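Long-range contacts in guanidinopropionase (Pseudomonas aeruginosa, PDB 3NIQ), which hydrolyses 3-guanidinopropanoate to beta-alanine and urea with two manganese ions per subunit, working as a homohexamer: residues Ile40-Asp45 against Gly89-Asn94; Tyr80-Val85 against Leu310-Ala315; Arg182-Gly187 against Arg228-Gly233. One frame throughout, in Å; residues are numbered along the deposited sequence.

Contact 1. Residues Ile40-Asp45 against Gly89-Asn94; sequences IGVPWD and GDAPVN
Gly41 and Asp90 form a parallel beta bridge between strands 37-42 and 85-90. Gly41 N donates to Gly89 O at 3.1 Å, nearly straight at 169°. Ala91 N donates to Gly41 O at 2.8 Å. This is the tight part of the contact. Asp90 lies over Gly41, with OD1 3.3 Å from Gly41 CA. Its carboxylate is held from outside the pair: OD1 by a salt bridge to Arg62, OD2 by the backbone N of Gly19 of a second subunit. Pro43 CG also rests near Asp90 OD2.

Beyond the strands the two chains drift apart, and side chains fill the gap. Val93 reaches across with both methyls. Its CG1, anti to the backbone N (chi1 163°), lies 3.4 Å from Pro43 O and 3.7 Å from Trp44 CD1. CG2 packs on Pro43 CD and Trp44 CB. At the far end the link is made by water. Trp44 NE1 donates to a water in the plane of the indole, 2.8 Å away, and that water donates to Asn94 O. The strands adjoin in the parallel sheet of the arginase fold, and the Trp44 side chain is about 9 Å from that of manganese-binding His126.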
loop_
_atom_site.group_PDB
_atom_site.type_symbol
_atom_site.label_atom_id
_atom_site.label_comp_id
_atom_site.label_asym_id
_atom_site.label_seq_id
_atom_site.Cartn_x
_atom_site.Cartn_y
_atom_site.Cartn_z
ATOM N N ILE A 40 12.639 -24.634 9.964
ATOM C CA ILE A 40 12.121 -24.173 11.244
ATOM C C ILE A 40 11.884 -22.682 11.242
ATOM O O ILE A 40 12.735 -21.903 10.789
ATOM C CB ILE A 40 13.118 -24.505 12.396
ATOM C CG1 ILE A 40 13.417 -26.014 12.450
ATOM C CG2 ILE A 40 12.537 -24.034 13.751
ATOM C CD1 ILE A 40 14.905 -26.330 12.931
ATOM N N GLY A 41 10.747 -22.271 11.786
ATOM C CA GLY A 41 10.496 -20.863 11.983
ATOM C C GLY A 41 10.873 -20.422 13.389
ATOM O O GLY A 41 10.653 -21.153 14.353
ATOM N N VAL A 42 11.453 -19.225 13.522
ATOM C CA VAL A 42 11.670 -18.660 14.851
ATOM C C VAL A 42 11.045 -17.267 14.943
ATOM O O VAL A 42 11.717 -16.241 14.719
ATOM C CB VAL A 42 13.125 -18.610 15.217
ATOM C CG1 VAL A 42 13.239 -18.275 16.699
ATOM C CG2 VAL A 42 13.807 -19.951 14.880
ATOM N N PRO A 43 9.752 -17.232 15.271
ATOM C CA PRO A 43 8.961 -16.010 15.170
ATOM C C PRO A 43 9.180 -15.139 16.394
ATOM O O PRO A 43 8.344 -15.100 17.282
ATOM C CB PRO A 43 7.525 -16.540 15.090
ATOM C CG PRO A 43 7.561 -17.849 15.866
ATOM C CD PRO A 43 8.923 -18.421 15.593
ATOM N N TRP A 44 10.313 -14.440 16.429
ATOM C CA TRP A 44 10.755 -13.783 17.649
ATOM C C TRP A 44 11.543 -12.519 17.329
ATOM O O TRP A 44 12.533 -12.550 16.585
ATOM C CB TRP A 44 11.610 -14.764 18.453
ATOM C CG TRP A 44 12.129 -14.207 19.743
ATOM C CD1 TRP A 44 11.408 -13.560 20.706
ATOM C CD2 TRP A 44 13.478 -14.274 20.224
ATOM N NE1 TRP A 44 12.230 -13.213 21.757
ATOM C CE2 TRP A 44 13.503 -13.633 21.485
ATOM C CE3 TRP A 44 14.671 -14.814 19.710
ATOM C CZ2 TRP A 44 14.668 -13.509 22.244
ATOM C CZ3 TRP A 44 15.838 -14.702 20.478
ATOM C CH2 TRP A 44 15.818 -14.058 21.735
ATOM N N ASP A 45 11.082 -11.387 17.841
ATOM C CA ASP A 45 11.805 -10.127 17.601
ATOM C C ASP A 45 12.027 -9.328 18.890
ATOM O O ASP A 45 12.162 -8.097 18.867
ATOM C CB ASP A 45 11.129 -9.282 16.491
ATOM C CG ASP A 45 9.664 -8.936 16.806
ATOM O OD1 ASP A 45 9.240 -9.025 17.989
ATOM O OD2 ASP A 45 8.934 -8.581 15.853
ATOM N N GLY A 89 7.845 -26.958 11.982
ATOM C CA GLY A 89 7.035 -26.046 12.788
ATOM C C GLY A 89 7.886 -24.876 13.273
ATOM O O GLY A 89 8.944 -24.576 12.686
ATOM N N ASP A 90 7.413 -24.203 14.320
ATOM C CA ASP A 90 8.113 -23.061 14.900
ATOM C C ASP A 90 8.735 -23.395 16.245
ATOM O O ASP A 90 8.125 -24.085 17.047
ATOM C CB ASP A 90 7.140 -21.894 15.127
ATOM C CG ASP A 90 6.703 -21.219 13.838
ATOM O OD1 ASP A 90 7.329 -21.418 12.766
ATOM O OD2 ASP A 90 5.717 -20.472 13.923
ATOM N N ALA A 91 9.930 -22.865 16.502
ATOM C CA ALA A 91 10.507 -22.929 17.832
ATOM C C ALA A 91 9.576 -22.219 18.853
ATOM O O ALA A 91 8.857 -21.290 18.494
ATOM C CB ALA A 91 11.874 -22.300 17.839
ATOM N N PRO A 92 9.564 -22.695 20.113
ATOM C CA PRO A 92 8.777 -22.039 21.156
ATOM C C PRO A 92 9.343 -20.640 21.438
ATOM O O PRO A 92 10.559 -20.466 21.493
ATOM C CB PRO A 92 8.940 -22.981 22.373
ATOM C CG PRO A 92 10.188 -23.776 22.083
ATOM C CD PRO A 92 10.222 -23.921 20.597
ATOM N N VAL A 93 8.461 -19.660 21.586
ATOM C CA VAL A 93 8.846 -18.269 21.733
ATOM C C VAL A 93 7.949 -17.603 22.794
ATOM O O VAL A 93 6.810 -18.020 22.982
ATOM C CB VAL A 93 8.716 -17.546 20.355
ATOM C CG1 VAL A 93 8.704 -16.055 20.508
ATOM C CG2 VAL A 93 9.843 -17.982 19.396
ATOM N N ASN A 94 8.472 -16.580 23.469
ATOM C CA ASN A 94 7.724 -15.769 24.439
ATOM C C ASN A 94 7.929 -14.282 24.104
ATOM O O ASN A 94 8.990 -13.708 24.385
ATOM C CB ASN A 94 8.198 -16.065 25.866
ATOM C CG ASN A 94 7.465 -15.231 26.934
ATOM O OD1 ASN A 94 6.788 -14.233 26.651
ATOM N ND2 ASN A 94 7.626 -15.638 28.174
HETATM O O HOH W 1 10.876 -11.965 23.929
#

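Contact 2. Residues Tyr80-Val85 against Leu310-Ala315; sequences YDLVRV and LAESAA
Val83 and Leu82 pack against one side of helix 294-317. Val83 meets Ala311, Ala314 and Ala315, while Leu82 meets Ala311 and Glu312. The setting is the alpha/beta fold of the arginase family. Here the end of the short helix 79-82, just before strand 85-90, meets the long C-terminal helix. No hydrogen bond crosses between the two segments. The contact is made by side-chain packing.

Val83 is the first residue to leave the helical conformation, and its side chain points at the long helix. The two methyls do different work. CG1 is anti to the carbonyl carbon (chi1 -52°) and reaches over one helical turn. It packs on Ala315 CB at 3.9 Å and on Ala314 CB at 4.1 Å. CG2 sits between the backbone N and the carbonyl carbon. From there it meets Ala311 CB at 3.9 Å. The small alanines probably let the valine come this close to the helix backbone.

Leu82 lies on the more exposed side. An extended chi2 (-168°) places CD1 as the methyl that touches. It lies 4.3 Å from Ala311 CB and 3.9 Å from Glu312 CG. The Glu312 carboxylate points elsewhere: OE1 forms a salt bridge with Arg273.

Strand 37-42 closes the inner side: Val37 touches both Val83 and Ala314. The backbone of Arg84 pairs with Gln36 and Val37, so the chain enters the sheet directly after the packed valine. The helix stays regular under the contact, with Ala315 N bonded to Ala311 O at 2.9 Å. Val83 CG1 rests beside that same oxygen, 3.3 Å from Ala311 O.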
loop_
_atom_site.group_PDB
_atom_site.type_symbol
_atom_site.label_atom_id
_atom_site.label_comp_id
_atom_site.label_asym_id
_atom_site.label_seq_id
_atom_site.Cartn_x
_atom_site.Cartn_y
_atom_site.Cartn_z
ATOM N N TYR A 80 14.901 -32.621 -2.067
ATOM C CA TYR A 80 13.970 -33.548 -1.458
ATOM C C TYR A 80 14.228 -34.993 -1.872
ATOM O O TYR A 80 13.826 -35.897 -1.151
ATOM C CB TYR A 80 12.529 -33.133 -1.751
ATOM C CG TYR A 80 12.341 -31.643 -1.594
ATOM C CD1 TYR A 80 12.527 -31.015 -0.352
ATOM C CD2 TYR A 80 12.006 -30.853 -2.688
ATOM C CE1 TYR A 80 12.368 -29.629 -0.224
ATOM C CE2 TYR A 80 11.860 -29.487 -2.568
ATOM C CZ TYR A 80 12.045 -28.880 -1.340
ATOM O OH TYR A 80 11.902 -27.522 -1.235
ATOM N N ASP A 81 14.872 -35.194 -3.028
ATOM C CA ASP A 81 15.312 -36.535 -3.451
ATOM C C ASP A 81 16.598 -36.915 -2.746
ATOM O O ASP A 81 16.743 -38.057 -2.307
ATOM C CB ASP A 81 15.502 -36.641 -4.973
ATOM C CG ASP A 81 14.185 -36.566 -5.740
ATOM O OD1 ASP A 81 13.137 -36.938 -5.184
ATOM O OD2 ASP A 81 14.204 -36.130 -6.904
ATOM N N LEU A 82 17.505 -35.947 -2.600
ATOM C CA LEU A 82 18.774 -36.178 -1.912
ATOM C C LEU A 82 18.602 -36.612 -0.465
ATOM O O LEU A 82 19.230 -37.573 -0.036
ATOM C CB LEU A 82 19.677 -34.941 -1.957
ATOM C CG LEU A 82 20.519 -34.732 -3.191
ATOM C CD1 LEU A 82 21.550 -33.637 -2.890
ATOM C CD2 LEU A 82 21.209 -36.062 -3.572
ATOM N N VAL A 83 17.764 -35.903 0.289
ATOM C CA VAL A 83 17.615 -36.170 1.733
ATOM C C VAL A 83 16.185 -35.922 2.183
ATOM O O VAL A 83 15.356 -35.442 1.397
ATOM C CB VAL A 83 18.570 -35.278 2.591
ATOM C CG1 VAL A 83 20.008 -35.397 2.101
ATOM C CG2 VAL A 83 18.119 -33.810 2.564
ATOM N N ARG A 84 15.891 -36.256 3.436
ATOM C CA ARG A 84 14.575 -36.016 4.003
ATOM C C ARG A 84 14.459 -34.599 4.574
ATOM O O ARG A 84 15.175 -34.228 5.522
ATOM C CB ARG A 84 14.271 -37.047 5.083
ATOM C CG ARG A 84 14.314 -38.506 4.579
ATOM C CD ARG A 84 14.150 -39.489 5.741
ATOM N NE ARG A 84 12.962 -39.141 6.523
ATOM C CZ ARG A 84 11.729 -39.591 6.282
ATOM N NH1 ARG A 84 11.508 -40.444 5.282
ATOM N NH2 ARG A 84 10.720 -39.202 7.065
ATOM N N VAL A 85 13.544 -33.828 3.988
ATOM C CA VAL A 85 13.290 -32.428 4.355
ATOM C C VAL A 85 11.848 -32.286 4.822
ATOM O O VAL A 85 10.926 -32.907 4.266
ATOM C CB VAL A 85 13.540 -31.467 3.159
ATOM C CG1 VAL A 85 13.587 -29.995 3.632
ATOM C CG2 VAL A 85 14.851 -31.811 2.463
ATOM N N LEU A 310 22.580 -27.429 1.995
ATOM C CA LEU A 310 22.489 -28.247 3.196
ATOM C C LEU A 310 22.107 -29.691 2.865
ATOM O O LEU A 310 22.588 -30.622 3.508
ATOM C CB LEU A 310 21.467 -27.679 4.184
ATOM C CG LEU A 310 21.794 -26.321 4.802
ATOM C CD1 LEU A 310 20.543 -25.771 5.494
ATOM C CD2 LEU A 310 22.934 -26.489 5.831
ATOM N N ALA A 311 21.216 -29.873 1.899
ATOM C CA ALA A 311 20.885 -31.220 1.441
ATOM C C ALA A 311 22.160 -31.984 1.065
ATOM O O ALA A 311 22.324 -33.133 1.473
ATOM C CB ALA A 311 19.919 -31.174 0.258
ATOM N N GLU A 312 23.051 -31.355 0.299
ATOM C CA GLU A 312 24.303 -32.006 -0.100
ATOM C C GLU A 312 25.178 -32.352 1.109
ATOM O O GLU A 312 25.747 -33.433 1.165
ATOM C CB GLU A 312 25.095 -31.162 -1.097
ATOM C CG GLU A 312 24.486 -31.117 -2.496
ATOM C CD GLU A 312 25.491 -30.744 -3.570
ATOM O OE1 GLU A 312 25.420 -31.337 -4.662
ATOM O OE2 GLU A 312 26.330 -29.838 -3.350
ATOM N N SER A 313 25.285 -31.438 2.072
ATOM C CA SER A 313 26.065 -31.729 3.278
ATOM C C SER A 313 25.444 -32.876 4.054
ATOM O O SER A 313 26.149 -33.794 4.464
ATOM C CB SER A 313 26.216 -30.493 4.181
ATOM O OG SER A 313 27.083 -29.543 3.594
ATOM N N ALA A 314 24.128 -32.838 4.248
ATOM C CA ALA A 314 23.443 -33.915 4.958
ATOM C C ALA A 314 23.597 -35.256 4.226
ATOM O O ALA A 314 23.629 -36.322 4.861
ATOM C CB ALA A 314 21.968 -33.596 5.178
ATOM N N ALA A 315 23.701 -35.193 2.900
ATOM C CA ALA A 315 23.801 -36.400 2.079
ATOM C C ALA A 315 25.178 -37.029 2.274
ATOM O O ALA A 315 25.286 -38.247 2.410
ATOM C CB ALA A 315 23.555 -36.080 0.577
#

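Contact 3. Residues Arg182-Gly187 against Arg228-Gly233; sequences RTVQIG and RVVGAG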
loop_
_atom_site.group_PDB
_atom_site.type_symbol
_atom_site.label_atom_id
_atom_site.label_comp_id
_atom_site.label_asym_id
_atom_site.label_seq_id
_atom_site.Cartn_x
_atom_site.Cartn_y
_atom_site.Cartn_z
ATOM N N ARG A 182 37.359 -18.166 11.733
ATOM C CA ARG A 182 36.631 -18.751 10.633
ATOM C C ARG A 182 35.290 -18.026 10.424
ATOM O O ARG A 182 34.313 -18.621 10.004
ATOM C CB ARG A 182 36.450 -20.260 10.842
ATOM C CG ARG A 182 37.799 -21.000 10.852
ATOM C CD ARG A 182 37.661 -22.503 10.587
ATOM N NE ARG A 182 36.671 -23.119 11.451
ATOM C CZ ARG A 182 35.455 -23.492 11.047
ATOM N NH1 ARG A 182 35.034 -23.305 9.778
ATOM N NH2 ARG A 182 34.655 -24.039 11.923
ATOM N N THR A 183 35.269 -16.731 10.720
ATOM C CA THR A 183 34.075 -15.913 10.505
ATOM C C THR A 183 34.362 -14.836 9.478
ATOM O O THR A 183 35.354 -14.107 9.562
ATOM C CB THR A 183 33.593 -15.301 11.830
ATOM O OG1 THR A 183 33.334 -16.368 12.761
ATOM C CG2 THR A 183 32.320 -14.463 11.635
ATOM N N VAL A 184 33.486 -14.747 8.494
ATOM C CA VAL A 184 33.603 -13.710 7.485
ATOM C C VAL A 184 32.226 -13.050 7.305
ATOM O O VAL A 184 31.197 -13.745 7.194
ATOM C CB VAL A 184 34.221 -14.233 6.165
ATOM C CG1 VAL A 184 33.426 -15.408 5.595
ATOM C CG2 VAL A 184 34.359 -13.064 5.109
ATOM N N GLN A 185 32.224 -11.716 7.336
ATOM C CA GLN A 185 30.991 -10.922 7.255
ATOM C C GLN A 185 31.023 -10.106 5.979
ATOM O O GLN A 185 32.026 -9.467 5.688
ATOM C CB GLN A 185 30.844 -10.017 8.479
ATOM C CG GLN A 185 30.926 -10.787 9.809
ATOM C CD GLN A 185 30.821 -9.860 10.995
ATOM O OE1 GLN A 185 31.591 -8.906 11.119
ATOM N NE2 GLN A 185 29.849 -10.114 11.858
ATOM N N ILE A 186 29.935 -10.169 5.202
ATOM C CA ILE A 186 29.892 -9.572 3.876
ATOM C C ILE A 186 28.712 -8.612 3.716
ATOM O O ILE A 186 27.560 -8.999 3.966
ATOM C CB ILE A 186 29.750 -10.668 2.784
ATOM C CG1 ILE A 186 30.851 -11.731 2.921
ATOM C CG2 ILE A 186 29.774 -10.012 1.409
ATOM C CD1 ILE A 186 30.691 -12.933 2.028
ATOM N N GLY A 187 28.996 -7.379 3.290
ATOM C CA GLY A 187 27.951 -6.419 2.974
ATOM C C GLY A 187 27.837 -5.247 3.940
ATOM O O GLY A 187 26.988 -4.379 3.744
ATOM N N ARG A 228 38.176 -19.200 1.633
ATOM C CA ARG A 228 39.478 -19.235 2.298
ATOM C C ARG A 228 39.333 -19.102 3.812
ATOM O O ARG A 228 39.993 -19.820 4.566
ATOM C CB ARG A 228 40.391 -18.116 1.778
ATOM C CG ARG A 228 41.845 -18.249 2.257
ATOM C CD ARG A 228 42.656 -16.984 2.045
ATOM N NE ARG A 228 42.125 -15.828 2.775
ATOM C CZ ARG A 228 42.289 -15.591 4.079
ATOM N NH1 ARG A 228 42.967 -16.438 4.840
ATOM N NH2 ARG A 228 41.762 -14.495 4.625
ATOM N N VAL A 229 38.479 -18.183 4.264
ATOM C CA VAL A 229 38.325 -17.946 5.707
ATOM C C VAL A 229 37.774 -19.148 6.449
ATOM O O VAL A 229 38.281 -19.518 7.510
ATOM C CB VAL A 229 37.422 -16.697 6.023
ATOM C CG1 VAL A 229 36.931 -16.719 7.501
ATOM C CG2 VAL A 229 38.167 -15.389 5.731
ATOM N N VAL A 230 36.698 -19.731 5.920
ATOM C CA VAL A 230 35.997 -20.804 6.631
ATOM C C VAL A 230 36.662 -22.149 6.368
ATOM O O VAL A 230 36.542 -23.071 7.171
ATOM C CB VAL A 230 34.471 -20.860 6.281
ATOM C CG1 VAL A 230 33.802 -19.497 6.573
ATOM C CG2 VAL A 230 34.252 -21.262 4.826
ATOM N N GLY A 231 37.366 -22.251 5.243
ATOM C CA GLY A 231 38.090 -23.480 4.914
ATOM C C GLY A 231 37.213 -24.724 4.888
ATOM O O GLY A 231 36.076 -24.701 4.373
ATOM N N ALA A 232 37.737 -25.818 5.444
ATOM C CA ALA A 232 37.045 -27.116 5.375
ATOM C C ALA A 232 36.270 -27.423 6.659
ATOM O O ALA A 232 35.628 -28.469 6.757
ATOM C CB ALA A 232 38.053 -28.257 5.039
ATOM N N GLY A 233 36.298 -26.496 7.618
ATOM C CA GLY A 233 35.650 -26.707 8.929
ATOM C C GLY A 233 34.135 -26.597 8.927
ATOM O O GLY A 233 33.528 -26.197 7.915
#
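Arg182 lies alongside the end of helix 211-230 and bonds to its last turn. The helix packs here against the start of strand 183-188, one of the parallel strands in the alpha/beta fold of the arginase family. NH1 of Arg182 donates to Val230 O at 3.0 Å. It comes in the carbonyl plane, on a lone pair, although the N-H...O angle of 145° is bent. The oxygen is tilted 19° out of the guanidinium plane. Gly233 CA lies over one face of the guanidinium, offset toward its rim, 3.9 Å from Arg182 CZ. The absence of a side chain on Gly233 leaves room for this approach.

The arginine reaches this place by a bend at chi3 (-51°). Its aliphatic part runs past the helix end, with CG 3.7 Å from Val229 O. The apolar half of the contact is made by valines. Val184 CB meets Val229 CG1 at 3.9 Å, and Val184 CG1 packs on Val230 CG1.

Further out, the chain after the helix folds into a type II' beta turn from Val230 to Gly233. Gly231 has positive phi, which suits glycine. The turn brings Gly233 over the guanidinium. Arg182 NH2 gains a second backbone acceptor at Pro234 O, so two carbonyls probably limit its rotation. Strand 183-188 is held by backbone bonds to Met144 and His146 on one side and to Arg207 on the other. Just after the corner at Arg182, Thr183 OG1 bonds to Asp179 O. Val229 CG1 fits against the Arg182-Thr183 peptide, 3.6 Å from Thr183 N.

Contacts 1 and 3 are mainly buried and reach the same parallel sheet, on opposite sides of the chain's centre. Contact 2 is only partly buried. Contact 1 pairs strand 85-90 with strand 37-42 by backbone bonds and also touches other subunits. Contacts 2 and 3 each set a helix against a chain entering or starting a strand. Contact 2 relies on side-chain packing without a hydrogen bond, whereas contact 3 adds an arginine bond to a helix end. Contacts 1 and 2 are linked by the chain itself, since helix 79-82 leads into strand 85-90. Contacts 2 and 3 come within about 8 Å at their nearest atoms without touching.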